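Local coordinates for protein putative sugar isomerase (Parabacteroides distasonis, PDB 3LMZ) that is probably a sugar isomerase or epimerase of the xylose isomerase-like TIM-barrel family, though its substrate is not established, at residues A[81-86]-A[92-97]; A[188-193]-A[213-218]; A[37-40]-A[46-49]; A[142-147]-A[175-180]; A[52-57]-A[61-66]. All coordinates share one frame; numbering follows the deposited sequence. Where two conformers were deposited one is given.

Interaction 1: A[81-86]-A[92-97]; sequences GPIYMK and DRAFDY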
# COMPACT_ATOMS: atom_id res chain seq x y z
N GLY A 81 5.55 -15.59 -19.59
CA GLY A 81 4.28 -16.30 -19.41
C GLY A 81 3.43 -15.74 -18.31
O GLY A 81 3.74 -14.68 -17.78
N PRO A 82 2.37 -16.45 -17.92
CA PRO A 82 2.00 -17.75 -18.46
C PRO A 82 1.74 -17.82 -19.97
O PRO A 82 1.12 -16.96 -20.55
CB PRO A 82 0.70 -18.09 -17.73
CG PRO A 82 0.75 -17.26 -16.43
CD PRO A 82 1.58 -16.05 -16.74
N ILE A 83 2.21 -18.90 -20.58
CA ILE A 83 1.98 -19.23 -21.98
C ILE A 83 1.22 -20.56 -22.01
O ILE A 83 1.73 -21.57 -21.54
CB ILE A 83 3.29 -19.38 -22.80
CG1 ILE A 83 4.15 -18.10 -22.75
CG2 ILE A 83 2.94 -19.77 -24.26
CD1 ILE A 83 5.54 -18.22 -23.32
N TYR A 84 0.00 -20.55 -22.52
CA TYR A 84 -0.80 -21.75 -22.67
C TYR A 84 -0.24 -22.52 -23.87
O TYR A 84 0.07 -21.90 -24.92
CB TYR A 84 -2.26 -21.41 -22.90
CG TYR A 84 -2.99 -20.99 -21.64
CD1 TYR A 84 -2.69 -19.83 -20.96
CD2 TYR A 84 -3.95 -21.82 -21.08
CE1 TYR A 84 -3.37 -19.50 -19.76
CE2 TYR A 84 -4.64 -21.49 -19.91
CZ TYR A 84 -4.37 -20.31 -19.28
OH TYR A 84 -5.07 -19.95 -18.11
N MSE A 85 -0.13 -23.84 -23.74
CA MSE A 85 0.47 -24.69 -24.76
C MSE A 85 -0.39 -25.92 -25.00
O MSE A 85 -0.48 -26.76 -24.11
CB MSE A 85 1.89 -25.09 -24.37
CG MSE A 85 2.73 -23.90 -24.07
SE MSE A 85 4.55 -24.33 -23.45
CE MSE A 85 4.81 -22.70 -22.47
N LYS A 86 -0.98 -26.06 -26.18
CA LYS A 86 -1.88 -27.19 -26.47
C LYS A 86 -1.36 -28.10 -27.59
O LYS A 86 -2.07 -29.01 -28.02
CB LYS A 86 -3.28 -26.69 -26.81
CG LYS A 86 -3.34 -25.90 -28.12
CD LYS A 86 -4.83 -25.46 -28.41
CE LYS A 86 -4.95 -24.41 -29.52
NZ LYS A 86 -4.21 -23.15 -29.25
N ASP A 92 7.35 -25.84 -28.82
CA ASP A 92 8.56 -25.49 -29.59
C ASP A 92 8.72 -23.98 -29.70
O ASP A 92 9.84 -23.42 -29.53
CB ASP A 92 8.53 -26.05 -31.03
CG ASP A 92 8.67 -27.56 -31.12
OD1 ASP A 92 9.10 -28.20 -30.16
OD2 ASP A 92 8.33 -28.11 -32.21
N ARG A 93 7.64 -23.31 -30.08
CA ARG A 93 7.67 -21.86 -30.22
C ARG A 93 7.95 -21.13 -28.90
O ARG A 93 8.71 -20.13 -28.87
CB ARG A 93 6.41 -21.34 -30.88
CG ARG A 93 6.40 -21.71 -32.34
CD ARG A 93 5.18 -21.30 -33.04
NE ARG A 93 5.28 -21.66 -34.45
CZ ARG A 93 4.33 -21.43 -35.35
NH1 ARG A 93 3.20 -20.84 -34.98
NH2 ARG A 93 4.51 -21.81 -36.61
N ALA A 94 7.38 -21.64 -27.80
CA ALA A 94 7.58 -20.99 -26.49
C ALA A 94 9.03 -21.09 -25.98
O ALA A 94 9.55 -20.14 -25.45
CB ALA A 94 6.61 -21.59 -25.46
N PHE A 95 9.65 -22.25 -26.19
CA PHE A 95 11.03 -22.44 -25.73
C PHE A 95 11.94 -21.57 -26.61
O PHE A 95 12.87 -20.96 -26.09
CB PHE A 95 11.40 -23.94 -25.73
CG PHE A 95 11.06 -24.63 -24.47
CD1 PHE A 95 9.77 -25.02 -24.23
CD2 PHE A 95 12.00 -24.85 -23.49
CE1 PHE A 95 9.44 -25.68 -23.05
CE2 PHE A 95 11.69 -25.50 -22.31
CZ PHE A 95 10.38 -25.90 -22.09
N ASP A 96 11.71 -21.54 -27.91
CA ASP A 96 12.59 -20.72 -28.75
C ASP A 96 12.43 -19.22 -28.39
O ASP A 96 13.42 -18.50 -28.23
CB ASP A 96 12.32 -20.99 -30.23
CG ASP A 96 13.15 -20.12 -31.13
OD1 ASP A 96 14.39 -20.11 -31.00
OD2 ASP A 96 12.55 -19.42 -31.97
N TYR A 97 11.19 -18.80 -28.15
CA TYR A 97 10.94 -17.42 -27.71
C TYR A 97 11.67 -17.11 -26.39
O TYR A 97 12.40 -16.12 -26.29
CB TYR A 97 9.44 -17.27 -27.57
CG TYR A 97 8.93 -16.05 -26.80
CD1 TYR A 97 8.95 -14.78 -27.37
CD2 TYR A 97 8.24 -16.22 -25.61
CE1 TYR A 97 8.36 -13.69 -26.72
CE2 TYR A 97 7.65 -15.13 -24.92
CZ TYR A 97 7.68 -13.89 -25.47
OH TYR A 97 7.01 -12.88 -24.81
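The methyl CB of A94 is the bump of this contact. It projects from helix 92-97 into the hollow between I83 and M85, two residues of strand 81-85 that both send their side chains toward the helix. M85, a selenomethionine, closes one wall: its CE lies 3.7 Å from A94 CB and its SE is 4.0 Å from the same methyl. The other wall is I83, whose CD1 sits 4.1 Å from A94 CB. The same CD1 also reaches the Y97 ring, 4.1 Å from CE2, meeting it obliquely. In I83, CG1 is anti to the carbonyl carbon (chi1 -58°), which carries CD1 out toward the helix. The axes of strand 81-85 and helix 92-97 approach to 9.7 Å and run nearly antiparallel, at 153°. No hydrogen bond crosses; the fit is apolar. Y97 has its polar partner outside the pair, since its OH bonds to L54 O. The strand and helix form the first half of the beta-alpha-beta unit made by strand 76-85, helix 88-101 and strand 105-110. M85 also packs on I106 of that next strand and on Y129 of strand 128-132, while F95 touches helix 115-125.

Interaction 2: A[188-193]-A[213-218]; sequences MHIKDV and PALIRM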
# COMPACT_ATOMS: atom_id res chain seq x y z
N MSE A 188 5.96 -17.71 -8.18
CA MSE A 188 4.82 -17.57 -7.30
C MSE A 188 4.04 -16.34 -7.75
O MSE A 188 4.64 -15.31 -8.03
CB MSE A 188 5.27 -17.33 -5.87
CG MSE A 188 4.18 -17.48 -4.83
SE MSE A 188 4.85 -17.10 -3.02
CE MSE A 188 6.24 -18.58 -3.12
N HIS A 189 2.71 -16.49 -7.78
CA HIS A 189 1.80 -15.34 -7.88
C HIS A 189 1.25 -15.09 -6.48
O HIS A 189 0.54 -15.95 -5.90
CB HIS A 189 0.68 -15.62 -8.91
CG HIS A 189 1.17 -15.62 -10.32
ND1 HIS A 189 0.32 -15.73 -11.41
CD2 HIS A 189 2.41 -15.42 -10.83
CE1 HIS A 189 1.04 -15.65 -12.52
NE2 HIS A 189 2.31 -15.45 -12.20
N ILE A 190 1.47 -13.86 -6.01
CA ILE A 190 0.88 -13.35 -4.77
C ILE A 190 -0.36 -12.58 -5.14
O ILE A 190 -0.41 -11.93 -6.19
CB ILE A 190 1.88 -12.54 -3.91
CG1 ILE A 190 2.52 -11.39 -4.69
CG2 ILE A 190 2.99 -13.48 -3.35
CD1 ILE A 190 3.21 -10.41 -3.81
N LYS A 191 -1.38 -12.73 -4.30
CA LYS A 191 -2.69 -12.09 -4.46
C LYS A 191 -3.45 -12.49 -3.20
O LYS A 191 -2.99 -13.37 -2.42
CB LYS A 191 -3.44 -12.61 -5.72
CG LYS A 191 -3.58 -14.14 -5.75
CD LYS A 191 -4.27 -14.66 -7.01
CE LYS A 191 -3.44 -14.42 -8.25
NZ LYS A 191 -4.04 -15.20 -9.44
N ASP A 192 -4.55 -11.79 -2.97
CA ASP A 192 -5.41 -12.12 -1.87
C ASP A 192 -6.83 -12.43 -2.34
O ASP A 192 -7.25 -11.99 -3.40
CB ASP A 192 -5.43 -10.97 -0.85
CG ASP A 192 -5.58 -11.43 0.62
OD1 ASP A 192 -5.98 -12.62 0.87
OD2 ASP A 192 -5.38 -10.53 1.54
N VAL A 193 -7.57 -13.17 -1.54
CA VAL A 193 -8.92 -13.65 -1.85
C VAL A 193 -9.82 -13.52 -0.63
O VAL A 193 -9.35 -13.59 0.51
CB VAL A 193 -8.85 -15.15 -2.37
CG1 VAL A 193 -8.13 -15.17 -3.75
CG2 VAL A 193 -8.23 -16.11 -1.32
N PRO A 213 2.12 -13.19 6.64
CA PRO A 213 3.20 -13.43 7.53
C PRO A 213 3.69 -14.89 7.50
O PRO A 213 4.89 -15.15 7.48
CB PRO A 213 2.63 -13.00 8.88
CG PRO A 213 1.72 -11.94 8.56
CD PRO A 213 1.06 -12.38 7.26
N ALA A 214 2.76 -15.84 7.51
CA ALA A 214 3.12 -17.23 7.46
C ALA A 214 3.85 -17.61 6.17
O ALA A 214 4.81 -18.41 6.19
CB ALA A 214 1.87 -18.13 7.70
N LEU A 215 3.39 -17.03 5.08
CA LEU A 215 3.98 -17.24 3.77
C LEU A 215 5.44 -16.73 3.78
O LEU A 215 6.38 -17.42 3.37
CB LEU A 215 3.10 -16.59 2.69
CG LEU A 215 3.51 -16.82 1.26
CD1 LEU A 215 3.28 -18.33 0.85
CD2 LEU A 215 2.84 -15.84 0.23
N ILE A 216 5.63 -15.54 4.30
CA ILE A 216 6.97 -14.95 4.37
C ILE A 216 7.91 -15.78 5.26
O ILE A 216 9.04 -16.07 4.87
CB ILE A 216 6.88 -13.54 4.90
CG1 ILE A 216 6.28 -12.65 3.81
CG2 ILE A 216 8.23 -13.04 5.48
CD1 ILE A 216 7.18 -12.25 2.76
N ARG A 217 7.43 -16.23 6.42
CA ARG A 217 8.26 -17.06 7.26
C ARG A 217 8.60 -18.36 6.56
O ARG A 217 9.72 -18.86 6.68
CB ARG A 217 7.56 -17.33 8.60
CG ARG A 217 7.51 -16.18 9.54
CD ARG A 217 6.89 -16.59 10.88
NE ARG A 217 6.29 -15.41 11.48
CZ ARG A 217 4.99 -15.14 11.50
NH1 ARG A 217 4.06 -16.00 11.05
NH2 ARG A 217 4.60 -14.01 12.06
N MSE A 218 7.64 -18.94 5.84
CA MSE A 218 7.88 -20.20 5.17
C MSE A 218 8.87 -20.07 4.02
O MSE A 218 9.68 -20.99 3.75
CB MSE A 218 6.56 -20.85 4.68
CG MSE A 218 6.77 -22.26 4.14
SE MSE A 218 7.60 -23.51 5.35
CE MSE A 218 6.20 -23.61 6.69
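L215 of helix 213-218 meets M188 and I190 of strand 188-190 mainly through one methyl, CD2. M188 is a selenomethionine. Its side chain and that of L215 run past each other in opposite directions, so the SE of one lies beside the branch of the other. The distance from M188 SE to L215 CD2 is 4.0 Å. Both residues have CG anti to the backbone N (chi1 -167° in M188, -175° in L215), which sends each chain out into the gap between strand and helix. The M188 chain then bends at its last torsion, chi3 -59°, turning CE aside from a straight course. I190 adds a lighter touch from the same side of the strand: its CG2 is 4.3 Å from L215 CD2. The family fold is the xylose isomerase-like TIM barrel, in which helices pack around a parallel barrel. Here helix 212-221 lies against barrel strand 185-193 and follows the short strand 202-203 in the chain. The contact is wholly apolar, and its three residues are buried. The nearest alpha carbons, those of I190 and L215, are still 9.9 Å apart, so the long side chains bridge the space. Neighbouring helices add further cover. M188 also touches V164 of helix 164-169, and I190 packs on F250 of helix 240-256.

Interaction 3: A[37-40]-A[46-49]; sequences KTLE and YLCI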
# COMPACT_ATOMS: atom_id res chain seq x y z
N LYS A 37 6.24 2.27 -16.13
CA LYS A 37 6.17 3.47 -15.34
C LYS A 37 5.57 3.18 -13.94
O LYS A 37 6.02 3.70 -12.90
CB LYS A 37 5.39 4.54 -16.10
CG LYS A 37 6.29 5.18 -17.17
CD LYS A 37 5.56 6.13 -18.15
CE LYS A 37 6.53 6.66 -19.25
NZ LYS A 37 5.75 7.30 -20.38
N THR A 38 4.53 2.32 -13.91
CA THR A 38 3.93 1.97 -12.68
C THR A 38 4.90 1.19 -11.82
O THR A 38 5.04 1.47 -10.62
CB THR A 38 2.59 1.22 -12.90
OG1 THR A 38 1.77 1.97 -13.79
CG2 THR A 38 1.90 0.89 -11.61
N LEU A 39 5.56 0.16 -12.37
CA LEU A 39 6.56 -0.57 -11.56
C LEU A 39 7.64 0.37 -11.02
O LEU A 39 8.07 0.24 -9.88
CB LEU A 39 7.24 -1.71 -12.37
CG LEU A 39 6.52 -3.07 -12.40
CD1 LEU A 39 5.13 -2.99 -12.96
CD2 LEU A 39 7.37 -4.05 -13.19
N GLU A 40 8.13 1.25 -11.86
CA GLU A 40 9.18 2.20 -11.49
C GLU A 40 8.74 3.01 -10.25
O GLU A 40 9.48 3.17 -9.29
CB GLU A 40 9.53 3.13 -12.66
CG GLU A 40 10.66 4.05 -12.47
CD GLU A 40 11.00 4.76 -13.77
OE1 GLU A 40 10.08 5.10 -14.54
OE2 GLU A 40 12.20 5.02 -14.04
N TYR A 46 11.12 -6.27 -11.18
CA TYR A 46 10.98 -7.51 -11.93
C TYR A 46 9.58 -7.61 -12.52
O TYR A 46 8.62 -7.40 -11.83
CB TYR A 46 11.26 -8.72 -11.02
CG TYR A 46 12.68 -8.70 -10.49
CD1 TYR A 46 13.73 -9.09 -11.30
CD2 TYR A 46 12.93 -8.33 -9.20
CE1 TYR A 46 15.03 -9.07 -10.84
CE2 TYR A 46 14.24 -8.26 -8.73
CZ TYR A 46 15.27 -8.65 -9.57
OH TYR A 46 16.59 -8.63 -9.10
N LEU A 47 9.53 -8.05 -13.80
CA LEU A 47 8.29 -8.18 -14.55
C LEU A 47 8.32 -9.57 -15.24
O LEU A 47 9.30 -9.92 -15.91
CB LEU A 47 8.19 -7.10 -15.61
CG LEU A 47 7.01 -7.15 -16.56
CD1 LEU A 47 5.65 -7.05 -15.82
CD2 LEU A 47 7.11 -6.10 -17.72
N CYS A 48 7.20 -10.29 -15.10
CA CYS A 48 7.02 -11.49 -15.87
C CYS A 48 6.39 -11.09 -17.22
O CYS A 48 5.40 -10.36 -17.25
CB CYS A 48 6.17 -12.51 -15.13
SG CYS A 48 6.34 -14.19 -15.85
N ILE A 49 6.98 -11.55 -18.34
CA ILE A 49 6.68 -11.00 -19.65
C ILE A 49 5.51 -11.73 -20.30
O ILE A 49 5.62 -12.95 -20.56
CB ILE A 49 7.93 -11.14 -20.58
CG1 ILE A 49 9.18 -10.47 -19.96
CG2 ILE A 49 7.62 -10.56 -22.00
CD1 ILE A 49 10.48 -10.80 -20.74
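L39 of helix 37-40 presses one methyl, CD2, onto the backbone of strand 46-49 where Y46 passes into L47. This is the tight part of the contact. L39 CD2 lies 3.8 Å from the carbonyl oxygen Y46 O and 4.0 Å from L47 CB. The L39 and L47 side chains cross at about a right angle, so the leucine from the helix meets the base of the other and not its branched end. L39 has CG anti to the carbonyl carbon (chi1 -86°), which aims CD2 at the strand. L47 has CG anti to the backbone N, and its side chain packs instead on T35 and L32, about one and two turns before L39 in helix 32-41. In the TIM-barrel fold this helix precedes strand 46-49 and covers its outer surface. The looser side lies at Y46 and along the outer helix face. The Y46 side chain points away from the helix, comes no nearer than 6.5 Å, and meets the H19 ring instead. K37 is exposed. E40 is only partly exposed and forms a salt bridge with K74 and a hydrogen bond with H73. T38, by contrast, is buried and packs on L241 of the second subunit.

Interaction 4: A[142-147]-A[175-180]; sequences PDATDV and VADLKK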
# COMPACT_ATOMS: atom_id res chain seq x y z
N PRO A 142 -5.79 -27.68 -10.93
CA PRO A 142 -6.53 -26.83 -10.01
C PRO A 142 -5.73 -26.33 -8.82
O PRO A 142 -6.02 -25.22 -8.31
CB PRO A 142 -7.68 -27.73 -9.51
CG PRO A 142 -7.25 -29.10 -9.77
CD PRO A 142 -6.27 -29.06 -10.95
N ASP A 143 -4.75 -27.13 -8.37
CA ASP A 143 -4.02 -26.79 -7.16
C ASP A 143 -2.56 -27.30 -7.15
O ASP A 143 -2.10 -28.00 -8.06
CB ASP A 143 -4.80 -27.22 -5.90
CG ASP A 143 -4.88 -28.75 -5.72
OD1 ASP A 143 -4.21 -29.52 -6.45
OD2 ASP A 143 -5.70 -29.18 -4.84
N ALA A 144 -1.83 -27.00 -6.08
CA ALA A 144 -0.41 -27.30 -6.03
C ALA A 144 -0.22 -28.83 -6.01
O ALA A 144 0.68 -29.34 -6.68
CB ALA A 144 0.18 -26.68 -4.79
N THR A 145 -1.09 -29.56 -5.30
CA THR A 145 -0.96 -31.02 -5.23
C THR A 145 -1.10 -31.65 -6.59
O THR A 145 -0.37 -32.58 -6.93
CB THR A 145 -2.02 -31.62 -4.30
OG1 THR A 145 -1.83 -31.06 -3.00
CG2 THR A 145 -1.95 -33.19 -4.31
N ASP A 146 -2.01 -31.12 -7.40
CA ASP A 146 -2.19 -31.67 -8.75
C ASP A 146 -0.95 -31.44 -9.62
O ASP A 146 -0.57 -32.34 -10.37
CB ASP A 146 -3.38 -31.06 -9.45
CG ASP A 146 -3.68 -31.75 -10.76
OD1 ASP A 146 -4.13 -32.93 -10.70
OD2 ASP A 146 -3.44 -31.17 -11.84
N VAL A 147 -0.29 -30.32 -9.49
CA VAL A 147 0.92 -30.08 -10.25
C VAL A 147 2.00 -30.97 -9.75
O VAL A 147 2.69 -31.61 -10.57
CB VAL A 147 1.39 -28.62 -10.21
CG1 VAL A 147 2.71 -28.47 -10.98
CG2 VAL A 147 0.33 -27.71 -10.80
N VAL A 175 0.65 -22.13 2.33
CA VAL A 175 1.86 -22.17 3.13
C VAL A 175 2.29 -23.64 3.36
O VAL A 175 3.45 -23.95 3.18
CB VAL A 175 1.66 -21.39 4.47
CG1 VAL A 175 2.92 -21.47 5.33
CG2 VAL A 175 1.22 -19.90 4.19
N ALA A 176 1.34 -24.52 3.69
CA ALA A 176 1.66 -25.95 3.86
C ALA A 176 2.04 -26.58 2.52
O ALA A 176 2.93 -27.44 2.44
CB ALA A 176 0.53 -26.74 4.55
N ASP A 177 1.40 -26.12 1.42
CA ASP A 177 1.79 -26.63 0.09
C ASP A 177 3.24 -26.20 -0.26
O ASP A 177 4.03 -26.98 -0.79
CB ASP A 177 0.79 -26.19 -0.97
CG ASP A 177 -0.49 -26.98 -0.91
OD1 ASP A 177 -0.60 -27.95 -0.14
OD2 ASP A 177 -1.44 -26.58 -1.59
N LEU A 178 3.58 -24.95 0.05
CA LEU A 178 4.97 -24.48 -0.15
C LEU A 178 5.97 -25.35 0.64
O LEU A 178 7.02 -25.76 0.09
CB LEU A 178 5.12 -22.98 0.18
CG LEU A 178 6.56 -22.45 0.12
CD1 LEU A 178 7.17 -22.51 -1.33
CD2 LEU A 178 6.55 -21.00 0.66
N LYS A 179 5.64 -25.67 1.90
CA LYS A 179 6.51 -26.54 2.73
C LYS A 179 6.70 -27.90 2.04
O LYS A 179 7.82 -28.37 1.89
CB LYS A 179 5.95 -26.73 4.14
CG LYS A 179 6.86 -27.55 5.06
CD LYS A 179 6.15 -27.98 6.36
CE LYS A 179 6.07 -26.86 7.37
NZ LYS A 179 5.25 -27.23 8.57
N LYS A 180 5.60 -28.53 1.62
CA LYS A 180 5.68 -29.84 0.97
C LYS A 180 6.47 -29.81 -0.32
O LYS A 180 7.32 -30.70 -0.60
CB LYS A 180 4.27 -30.39 0.68
CG LYS A 180 3.53 -30.82 1.93
CD LYS A 180 2.18 -31.45 1.61
CE LYS A 180 1.18 -30.44 1.08
NZ LYS A 180 -0.20 -31.00 0.98
O HOH W 1 -2.78 -28.39 -3.09
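D177 OD2 takes a 2.7 Å hydrogen bond from a water, and that water accepts from T145 N at 3.0 Å. The water thus links the first turn of helix 144-151 to the middle of helix 174-181, two outer helices of the TIM-barrel fold. The other carboxylate oxygen turns to its own helix: K180 NZ reaches D177 OD1 at 3.3 Å in one of two conformers of K180, so this weak salt bridge is doubtful. D177 has CG anti to the carbonyl carbon (chi1 -75°), which brings the carboxylate across the gap toward A144. The direct contact is with the A144 methyl, CB, which lies 3.6 Å from D177 OD2 and 3.9 Å from D177 CB. No direct hydrogen bond joins the two segments. The partly positive N-terminal end of helix 144-151 would probably favour the charge on D177, while the carboxylate of D167 lies close by and would probably oppose it. D167 itself accepts from A144 N. T145 OG1 lies near the same water but has its hydrogen bond with Y181 OH. Beneath the polar layer, A144 also packs on M160 and L162 of strand 158-163. D143 is the N-cap of helix 144-151: D146 N donates to D143 OD1 at 2.9 Å with an angle of 154°, meeting the oxygen nearly head-on.

Interaction 5: A[52-57]-A[61-66]; sequences FHLPLN and EQIRAF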
# COMPACT_ATOMS: atom_id res chain seq x y z
N PHE A 52 1.03 -9.88 -24.74
CA PHE A 52 0.44 -8.56 -25.06
C PHE A 52 1.37 -7.37 -24.88
O PHE A 52 1.08 -6.24 -25.33
CB PHE A 52 -0.92 -8.39 -24.33
CG PHE A 52 -0.88 -8.70 -22.86
CD1 PHE A 52 -0.32 -7.81 -21.98
CD2 PHE A 52 -1.58 -9.81 -22.35
CE1 PHE A 52 -0.33 -8.07 -20.63
CE2 PHE A 52 -1.56 -10.04 -21.02
CZ PHE A 52 -0.97 -9.17 -20.17
N HIS A 53 2.50 -7.60 -24.23
CA HIS A 53 3.60 -6.66 -24.17
C HIS A 53 4.79 -7.00 -25.12
O HIS A 53 5.40 -6.08 -25.71
CB HIS A 53 4.10 -6.51 -22.74
CG HIS A 53 3.13 -5.86 -21.84
ND1 HIS A 53 3.09 -6.11 -20.49
CD2 HIS A 53 2.14 -4.98 -22.10
CE1 HIS A 53 2.13 -5.38 -19.94
NE2 HIS A 53 1.53 -4.68 -20.89
N LEU A 54 5.09 -8.29 -25.28
CA LEU A 54 6.17 -8.70 -26.17
C LEU A 54 5.69 -9.95 -26.92
O LEU A 54 5.87 -11.10 -26.45
CB LEU A 54 7.44 -9.00 -25.41
CG LEU A 54 8.69 -9.30 -26.24
CD1 LEU A 54 9.09 -8.09 -27.09
CD2 LEU A 54 9.86 -9.77 -25.36
N PRO A 55 5.07 -9.74 -28.08
CA PRO A 55 4.56 -10.89 -28.84
C PRO A 55 5.64 -11.90 -29.20
O PRO A 55 6.81 -11.52 -29.42
CB PRO A 55 3.96 -10.25 -30.08
CG PRO A 55 3.60 -8.87 -29.61
CD PRO A 55 4.70 -8.47 -28.70
N LEU A 56 5.21 -13.16 -29.33
CA LEU A 56 6.13 -14.25 -29.57
C LEU A 56 6.91 -14.11 -30.89
O LEU A 56 8.02 -14.60 -30.99
CB LEU A 56 5.44 -15.60 -29.45
CG LEU A 56 5.39 -16.17 -28.04
CD1 LEU A 56 4.51 -15.30 -27.11
CD2 LEU A 56 4.95 -17.67 -28.11
N ASN A 57 6.37 -13.42 -31.87
CA ASN A 57 7.07 -13.27 -33.13
C ASN A 57 7.80 -11.94 -33.24
O ASN A 57 8.13 -11.51 -34.33
CB ASN A 57 6.10 -13.51 -34.30
CG ASN A 57 5.71 -14.97 -34.38
OD1 ASN A 57 6.58 -15.84 -34.40
ND2 ASN A 57 4.42 -15.25 -34.35
N GLU A 61 15.32 -7.01 -33.15
CA GLU A 61 15.40 -5.57 -32.84
C GLU A 61 14.32 -5.19 -31.85
O GLU A 61 14.56 -4.44 -30.87
CB GLU A 61 15.32 -4.74 -34.14
CG GLU A 61 15.42 -3.27 -33.85
CD GLU A 61 15.64 -2.43 -35.08
OE1 GLU A 61 16.59 -2.70 -35.82
OE2 GLU A 61 14.87 -1.44 -35.30
N GLN A 62 13.09 -5.68 -32.05
CA GLN A 62 12.01 -5.43 -31.08
C GLN A 62 12.32 -5.96 -29.67
O GLN A 62 11.98 -5.32 -28.69
CB GLN A 62 10.68 -5.97 -31.58
CG GLN A 62 10.08 -5.15 -32.73
CD GLN A 62 8.79 -5.81 -33.24
OE1 GLN A 62 8.72 -7.04 -33.40
NE2 GLN A 62 7.81 -4.99 -33.57
N ILE A 63 12.95 -7.13 -29.61
CA ILE A 63 13.39 -7.70 -28.32
C ILE A 63 14.43 -6.83 -27.65
O ILE A 63 14.32 -6.54 -26.46
CB ILE A 63 13.81 -9.19 -28.46
CG1 ILE A 63 12.57 -9.99 -28.86
CG2 ILE A 63 14.41 -9.73 -27.18
CD1 ILE A 63 12.89 -11.40 -29.29
N ARG A 64 15.43 -6.38 -28.41
CA ARG A 64 16.42 -5.45 -27.88
C ARG A 64 15.73 -4.20 -27.32
O ARG A 64 16.02 -3.75 -26.21
CB ARG A 64 17.44 -4.99 -28.95
CG ARG A 64 18.43 -6.03 -29.42
CD ARG A 64 19.67 -5.37 -30.10
NE ARG A 64 19.33 -4.64 -31.33
CZ ARG A 64 19.08 -5.19 -32.52
NH1 ARG A 64 19.12 -6.48 -32.68
NH2 ARG A 64 18.80 -4.41 -33.57
N ALA A 65 14.80 -3.64 -28.09
CA ALA A 65 14.08 -2.40 -27.71
C ALA A 65 13.31 -2.64 -26.41
O ALA A 65 13.23 -1.78 -25.53
CB ALA A 65 13.16 -1.91 -28.83
N PHE A 66 12.73 -3.82 -26.27
CA PHE A 66 12.00 -4.19 -25.05
C PHE A 66 12.92 -4.22 -23.86
O PHE A 66 12.66 -3.55 -22.86
CB PHE A 66 11.36 -5.57 -25.25
CG PHE A 66 10.76 -6.16 -23.98
CD1 PHE A 66 9.46 -5.88 -23.59
CD2 PHE A 66 11.57 -6.94 -23.16
CE1 PHE A 66 8.98 -6.46 -22.41
CE2 PHE A 66 11.09 -7.47 -22.01
CZ PHE A 66 9.85 -7.23 -21.65
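L54 lays its methyl CD2 over one face of the F66 ring. The methyl is 4.0 Å from the ring centroid and 14° off the ring normal, a CH-pi contact. Its other methyl, CD1, sits 3.9 Å from F66 CB and 4.3 Å from I63 CG1, so both methyls lie on the same side of the ring, CD2 over its face and CD1 nearer CB. Both L54 and F66 have CG anti to the backbone N (chi1 -174° and 171°), which directs them at each other across the gap between loop and helix. In the next shell, I49 of strand 46-49 packs on both L54 and F66, and L32 of helix 32-41 also touches F66. V101 of helix 88-101 supports L54. The loop is held by H53 NE2, which bonds to F30 O. With an alanine in place of F66 the ring face is gone, and L54 CD2 would probably be left over a gap and freer to turn. The segments lie in the loop after strand 46-49 and in helix 60-72 of the TIM barrel. With no hydrogen bond or salt bridge across it, the contact rests on dispersion and burial of apolar surface.

From the N terminus, interaction 3 closes the short turn between helix 32-41 and strand 46-49. Interaction 5 follows and closes the link from the loop after that strand into helix 60-72. Interaction 1 closes the turn between strand 76-85 and helix 88-101. Interaction 4 joins two outer helices around strand 158-163. Interaction 2 closes last, bringing helix 212-221 back onto strand 185-193 across the excursion that holds strand 202-203. All five are in series; none nests or crosses. I49 and Y97 tie interactions 3, 5 and 1 together, and strands 46-49 and 76-85 are neighbours. V175 and L178 join interaction 4 to interaction 2. P82 meets H189, linking interactions 1 and 2 across the barrel.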